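Local coordinates for glutathione S-transferase (Natrialba magadii ATCC 43099, PDB 6GZF), which probably acts as a Xi-class glutathione transferase, using glutathione chemistry of the kind that reduces glutathionyl-hydroquinones, at residues A[69-74]-A[83-88]; A[145-150]-A[154-159]. All blocks are in the same frame, centred on the assembly; numbering follows the deposited sequence.

Interaction 1 of 2, residues A[69-74]-A[83-88]; sequences RTLVTR and ISVSVV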
loop_
_atom_site.group_PDB
_atom_site.type_symbol
_atom_site.label_atom_id
_atom_site.label_comp_id
_atom_site.label_asym_id
_atom_site.label_seq_id
_atom_site.Cartn_x
_atom_site.Cartn_y
_atom_site.Cartn_z
ATOM N N ARG A 69 14.047 19.371 2.022
ATOM C CA ARG A 69 14.816 19.803 3.184
ATOM C C ARG A 69 15.392 21.199 2.973
ATOM O O ARG A 69 15.365 22.034 3.876
ATOM C CB ARG A 69 15.939 18.806 3.486
ATOM C CG ARG A 69 15.639 17.874 4.648
ATOM C CD ARG A 69 16.074 16.445 4.357
ATOM N NE ARG A 69 17.521 16.266 4.441
ATOM C CZ ARG A 69 18.107 15.167 4.906
ATOM N NH1 ARG A 69 17.368 14.152 5.333
ATOM N NH2 ARG A 69 19.429 15.083 4.945
ATOM N N THR A 70 15.908 21.445 1.773
ATOM C CA THR A 70 16.476 22.743 1.432
ATOM C C THR A 70 15.397 23.819 1.359
ATOM O O THR A 70 15.630 24.970 1.724
ATOM C CB THR A 70 17.228 22.694 0.089
ATOM O OG1 THR A 70 16.298 22.445 -0.973
ATOM C CG2 THR A 70 18.277 21.593 0.107
ATOM N N LEU A 71 14.213 23.434 0.890
ATOM C CA LEU A 71 13.102 24.369 0.744
ATOM C C LEU A 71 12.560 24.826 2.095
ATOM O O LEU A 71 12.272 26.008 2.286
ATOM C CB LEU A 71 11.978 23.739 -0.082
ATOM C CG LEU A 71 12.276 23.505 -1.564
ATOM C CD1 LEU A 71 11.037 22.998 -2.284
ATOM C CD2 LEU A 71 12.794 24.780 -2.213
ATOM N N VAL A 72 12.418 23.886 3.025
ATOM C CA VAL A 72 11.926 24.199 4.363
ATOM C C VAL A 72 12.893 25.139 5.081
ATOM O O VAL A 72 12.473 26.084 5.748
ATOM C CB VAL A 72 11.717 22.919 5.201
ATOM C CG1 VAL A 72 11.400 23.267 6.648
ATOM C CG2 VAL A 72 10.609 22.068 4.599
ATOM N N THR A 73 14.187 24.885 4.920
ATOM C CA THR A 73 15.213 25.724 5.529
ATOM C C THR A 73 15.222 27.119 4.913
ATOM O O THR A 73 15.279 28.120 5.627
ATOM C CB THR A 73 16.611 25.098 5.384
ATOM O OG1 THR A 73 16.611 23.787 5.961
ATOM C CG2 THR A 73 17.655 25.956 6.085
ATOM N N ARG A 74 15.159 27.174 3.585
ATOM C CA ARG A 74 15.172 28.440 2.859
ATOM C C ARG A 74 14.011 29.331 3.283
ATOM O O ARG A 74 14.159 30.547 3.402
ATOM C CB ARG A 74 15.117 28.198 1.349
ATOM C CG ARG A 74 15.442 29.428 0.514
ATOM C CD ARG A 74 15.230 29.172 -0.971
ATOM N NE ARG A 74 13.814 29.178 -1.332
ATOM C CZ ARG A 74 13.298 29.907 -2.316
ATOM N NH1 ARG A 74 14.082 30.689 -3.046
ATOM N NH2 ARG A 74 11.998 29.852 -2.573
ATOM N N ILE A 83 18.256 33.617 -2.348
ATOM C CA ILE A 83 18.545 32.429 -3.142
ATOM C C ILE A 83 17.360 32.038 -4.019
ATOM O O ILE A 83 16.310 31.628 -3.524
ATOM C CB ILE A 83 18.938 31.244 -2.242
ATOM C CG1 ILE A 83 20.103 31.646 -1.333
ATOM C CG2 ILE A 83 19.304 30.033 -3.085
ATOM C CD1 ILE A 83 20.421 30.643 -0.251
ATOM N N SER A 84 17.541 32.173 -5.329
ATOM C CA SER A 84 16.495 31.854 -6.293
ATOM C C SER A 84 16.316 30.347 -6.439
ATOM O O SER A 84 17.191 29.570 -6.053
ATOM C CB SER A 84 16.815 32.482 -7.649
ATOM O OG SER A 84 18.050 32.004 -8.152
ATOM N N VAL A 85 15.185 29.935 -7.002
ATOM C CA VAL A 85 14.864 28.516 -7.087
ATOM C C VAL A 85 14.103 28.153 -8.366
ATOM O O VAL A 85 13.235 28.898 -8.824
ATOM C CB VAL A 85 14.042 28.065 -5.851
ATOM C CG1 VAL A 85 12.746 28.859 -5.739
ATOM C CG2 VAL A 85 13.764 26.571 -5.895
ATOM N N SER A 86 14.460 27.013 -8.950
ATOM C CA SER A 86 13.727 26.454 -10.079
ATOM C C SER A 86 13.109 25.117 -9.683
ATOM O O SER A 86 13.729 24.327 -8.972
ATOM C CB SER A 86 14.643 26.279 -11.292
ATOM O OG SER A 86 15.051 27.532 -11.813
ATOM N N VAL A 87 11.887 24.867 -10.141
ATOM C CA VAL A 87 11.192 23.629 -9.810
ATOM C C VAL A 87 11.047 22.728 -11.028
ATOM O O VAL A 87 10.413 23.100 -12.016
ATOM C CB VAL A 87 9.799 23.905 -9.223
ATOM C CG1 VAL A 87 9.119 22.599 -8.858
ATOM C CG2 VAL A 87 9.909 24.811 -8.007
ATOM N N VAL A 88 11.631 21.537 -10.947
ATOM C CA VAL A 88 11.597 20.590 -12.054
ATOM C C VAL A 88 10.277 19.828 -12.108
ATOM O O VAL A 88 9.514 19.809 -11.141
ATOM C CB VAL A 88 12.756 19.579 -11.961
ATOM C CG1 VAL A 88 14.091 20.306 -11.924
ATOM C CG2 VAL A 88 12.597 18.708 -10.731
#

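Interaction 2 of 2, residues A[145-150]-A[154-159]; sequences IVNNES and MRMFDT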
loop_
_atom_site.group_PDB
_atom_site.type_symbol
_atom_site.label_atom_id
_atom_site.label_comp_id
_atom_site.label_asym_id
_atom_site.label_seq_id
_atom_site.Cartn_x
_atom_site.Cartn_y
_atom_site.Cartn_z
ATOM N N ILE A 145 28.197 23.471 -10.308
ATOM C CA ILE A 145 27.507 22.940 -9.137
ATOM C C ILE A 145 28.347 23.101 -7.876
ATOM O O ILE A 145 29.449 22.559 -7.784
ATOM C CB ILE A 145 27.158 21.448 -9.307
ATOM C CG1 ILE A 145 26.308 21.228 -10.558
ATOM C CG2 ILE A 145 26.434 20.930 -8.074
ATOM C CD1 ILE A 145 26.017 19.770 -10.848
ATOM N N VAL A 146 27.826 23.845 -6.906
ATOM C CA VAL A 146 28.503 23.994 -5.623
ATOM C C VAL A 146 28.327 22.730 -4.790
ATOM O O VAL A 146 29.292 22.015 -4.518
ATOM C CB VAL A 146 27.980 25.208 -4.828
ATOM C CG1 VAL A 146 28.500 25.177 -3.396
ATOM C CG2 VAL A 146 28.382 26.499 -5.511
ATOM N N ASN A 147 27.088 22.450 -4.395
ATOM C CA ASN A 147 26.808 21.295 -3.557
ATOM C C ASN A 147 25.634 20.478 -4.083
ATOM O O ASN A 147 24.761 20.998 -4.780
ATOM C CB ASN A 147 26.544 21.738 -2.118
ATOM C CG ASN A 147 26.691 20.604 -1.124
ATOM O OD1 ASN A 147 25.775 19.802 -0.939
ATOM N ND2 ASN A 147 27.851 20.526 -0.483
ATOM N N ASN A 148 25.623 19.196 -3.735
ATOM C CA ASN A 148 24.657 18.250 -4.276
ATOM C C ASN A 148 24.024 17.408 -3.168
ATOM O O ASN A 148 23.333 16.423 -3.430
ATOM C CB ASN A 148 25.346 17.355 -5.310
ATOM C CG ASN A 148 24.366 16.595 -6.178
ATOM O OD1 ASN A 148 23.202 16.976 -6.305
ATOM N ND2 ASN A 148 24.835 15.513 -6.788
ATOM N N GLU A 149 24.259 17.818 -1.926
ATOM C CA GLU A 149 23.825 17.053 -0.763
ATOM C C GLU A 149 22.822 17.830 0.083
ATOM O O GLU A 149 23.116 18.928 0.553
ATOM C CB GLU A 149 25.036 16.665 0.084
ATOM C CG GLU A 149 26.114 15.939 -0.698
ATOM C CD GLU A 149 25.833 14.459 -0.837
ATOM O OE1 GLU A 149 25.044 13.934 -0.027
ATOM O OE2 GLU A 149 26.394 13.827 -1.756
ATOM N N SER A 150 21.644 17.245 0.279
ATOM C CA SER A 150 20.570 17.884 1.034
ATOM C C SER A 150 21.007 18.288 2.438
ATOM O O SER A 150 20.726 19.397 2.891
ATOM C CB SER A 150 19.366 16.947 1.123
ATOM O OG SER A 150 19.708 15.741 1.783
ATOM N N MET A 154 21.314 22.275 3.456
ATOM C CA MET A 154 20.493 22.720 4.575
ATOM C C MET A 154 21.354 23.397 5.635
ATOM O O MET A 154 21.004 24.459 6.150
ATOM C CB MET A 154 19.731 21.544 5.192
ATOM C CG MET A 154 19.077 21.871 6.528
ATOM S SD MET A 154 17.862 20.653 7.072
ATOM C CE MET A 154 18.907 19.226 7.355
ATOM N N ARG A 155 22.488 22.775 5.944
ATOM C CA ARG A 155 23.404 23.285 6.958
ATOM C C ARG A 155 23.974 24.654 6.591
ATOM O O ARG A 155 23.975 25.571 7.413
ATOM C CB ARG A 155 24.547 22.292 7.187
ATOM C CG ARG A 155 25.634 22.796 8.126
ATOM C CD ARG A 155 25.083 23.098 9.510
ATOM N NE ARG A 155 24.486 21.919 10.129
ATOM C CZ ARG A 155 25.171 21.011 10.816
ATOM N NH1 ARG A 155 24.549 19.967 11.347
ATOM N NH2 ARG A 155 26.481 21.145 10.969
ATOM N N MET A 156 24.457 24.793 5.362
ATOM C CA MET A 156 25.074 26.046 4.944
ATOM C C MET A 156 24.028 27.145 4.738
ATOM O O MET A 156 24.324 28.328 4.909
ATOM C CB MET A 156 25.905 25.845 3.674
ATOM C CG MET A 156 25.111 25.537 2.419
ATOM S SD MET A 156 26.196 25.268 1.003
ATOM C CE MET A 156 26.810 23.618 1.341
ATOM N N PHE A 157 22.807 26.755 4.378
ATOM C CA PHE A 157 21.686 27.692 4.363
ATOM C C PHE A 157 21.456 28.229 5.767
ATOM O O PHE A 157 21.072 29.382 5.960
ATOM C CB PHE A 157 20.402 27.024 3.859
ATOM C CG PHE A 157 20.276 26.972 2.363
ATOM C CD1 PHE A 157 21.341 27.304 1.544
ATOM C CD2 PHE A 157 19.077 26.598 1.776
ATOM C CE1 PHE A 157 21.216 27.254 0.168
ATOM C CE2 PHE A 157 18.944 26.548 0.401
ATOM C CZ PHE A 157 20.015 26.877 -0.404
ATOM N N ASP A 158 21.704 27.365 6.744
ATOM C CA ASP A 158 21.393 27.634 8.139
ATOM C C ASP A 158 22.445 28.503 8.830
ATOM O O ASP A 158 22.108 29.404 9.594
ATOM C CB ASP A 158 21.241 26.305 8.884
ATOM C CG ASP A 158 20.586 26.462 10.239
ATOM O OD1 ASP A 158 19.900 27.478 10.461
ATOM O OD2 ASP A 158 20.751 25.557 11.079
ATOM N N THR A 159 23.717 28.237 8.554
ATOM C CA THR A 159 24.789 28.828 9.349
ATOM C C THR A 159 25.682 29.821 8.606
ATOM O O THR A 159 26.567 30.424 9.213
ATOM C CB THR A 159 25.697 27.728 9.934
ATOM O OG1 THR A 159 26.318 27.002 8.866
ATOM C CG2 THR A 159 24.889 26.768 10.790
#

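Interaction 1 of 2, residues A[69-74]-A[83-88]
L71 and R74 of helix 65-77 reach across to I83 and V85, on the segment that carries strand 84-87, inside the beta-alpha-beta unit (strand 56-60, helix 65-77, strand 84-87) of the thioredoxin-like N-terminal domain. The helix runs back over the sheet at 145° to the strand, as the return path of such a unit should, with the two short axes 11.4 Å apart at their closest. Starting at R69, the side chain turns toward helices 150-159 and 238-247, while its carbonyl O receives both the backbone N and OG1 of T73, from opposite faces of the carbonyl plane. T70 faces the sheet, resting on L58 and V60 of the central strand 56-60. L71 comes next and is the first to cross: its CD2 meets CG2 of V85 at 4.2 Å. V60 touches both of these side chains, so the pair belongs to the apolar layer between helix and sheet. The same leucine side chain lies about 8 Å from that of C64, the predicted nucleophile. T73 faces helices 150-159 and 238-247 instead. R74 then makes the polar part of the contact. Its chain leaves the helix extended and bends at chi3 (76°), which swings the guanidinium over V85 and brings NH1 to the carbonyl O of I83. The hydrogen bond is modelled at 2.5 Å from NH1 to I83 O, a length not to be leaned on at this resolution, and is bent, with an N-H...O angle of 132°. It ties the helix, near its C-terminal end, to the backbone leading through I83 into V85. V85 divides its two methyls between the partners: with CG2 turned to L71, CG1 lies under one face of the R74 guanidinium, 3.4 Å from NH2.

Interaction 2 of 2, residues A[145-150]-A[154-159]
The side-chain amide of N147 has the terminal methyl of M156 above its plane, CE standing 3.7 Å from ND2 and 3.9 Å from CG. At its oxygen end, OD1 of N147 accepts the backbone N of E149 at 2.7 Å, an Asx turn; that N-H comes in tilted 29° from the carbonyl plane. ND2 is bonded to N39 O and E152 OE1, so both ends of the buried amide are held. M156 gets there by a bend at chi3 (76°), which lays CE across the asparagine. The turn starts from a classic beta bulge, where V146 and N147 both face L137, and leads from edge strand 144-147 into helix 150-159, with E149 at the N-cap. S150 O takes the backbone N of M154 at 3.0 Å, closing the helix's first turn. Were N147 an alanine, the E149 N-H would probably lose its acceptor and a gap would be likely to open beneath the M156 methyl. With both ends bonded and a methyl over one face, the amide's rotation is probably fixed, and the turn it holds leads directly into E149 and S150, predicted to bind glutathione.

Both interactions pack helices onto the same mixed sheet of the thioredoxin-like domain, at its two outermost strands within the chain: interaction 1 at strand 84-87, interaction 2 at strand 144-147. Their centres lie 11 Å apart; the two helices meet directly through T73 on M154 and F157, and I83, from the other segment of interaction 1, also packs on F157. The touching residues of interaction 2 are all buried, and its chemistry is a fixed amide with methionine packing; interaction 1 is partly exposed, with an arginine spanning to a backbone carbonyl beside an apolar pair. They also meet near the predicted glutathione site: R69 packs on S150, whose side chain is about 7 Å from that of C64, the predicted nucleophile.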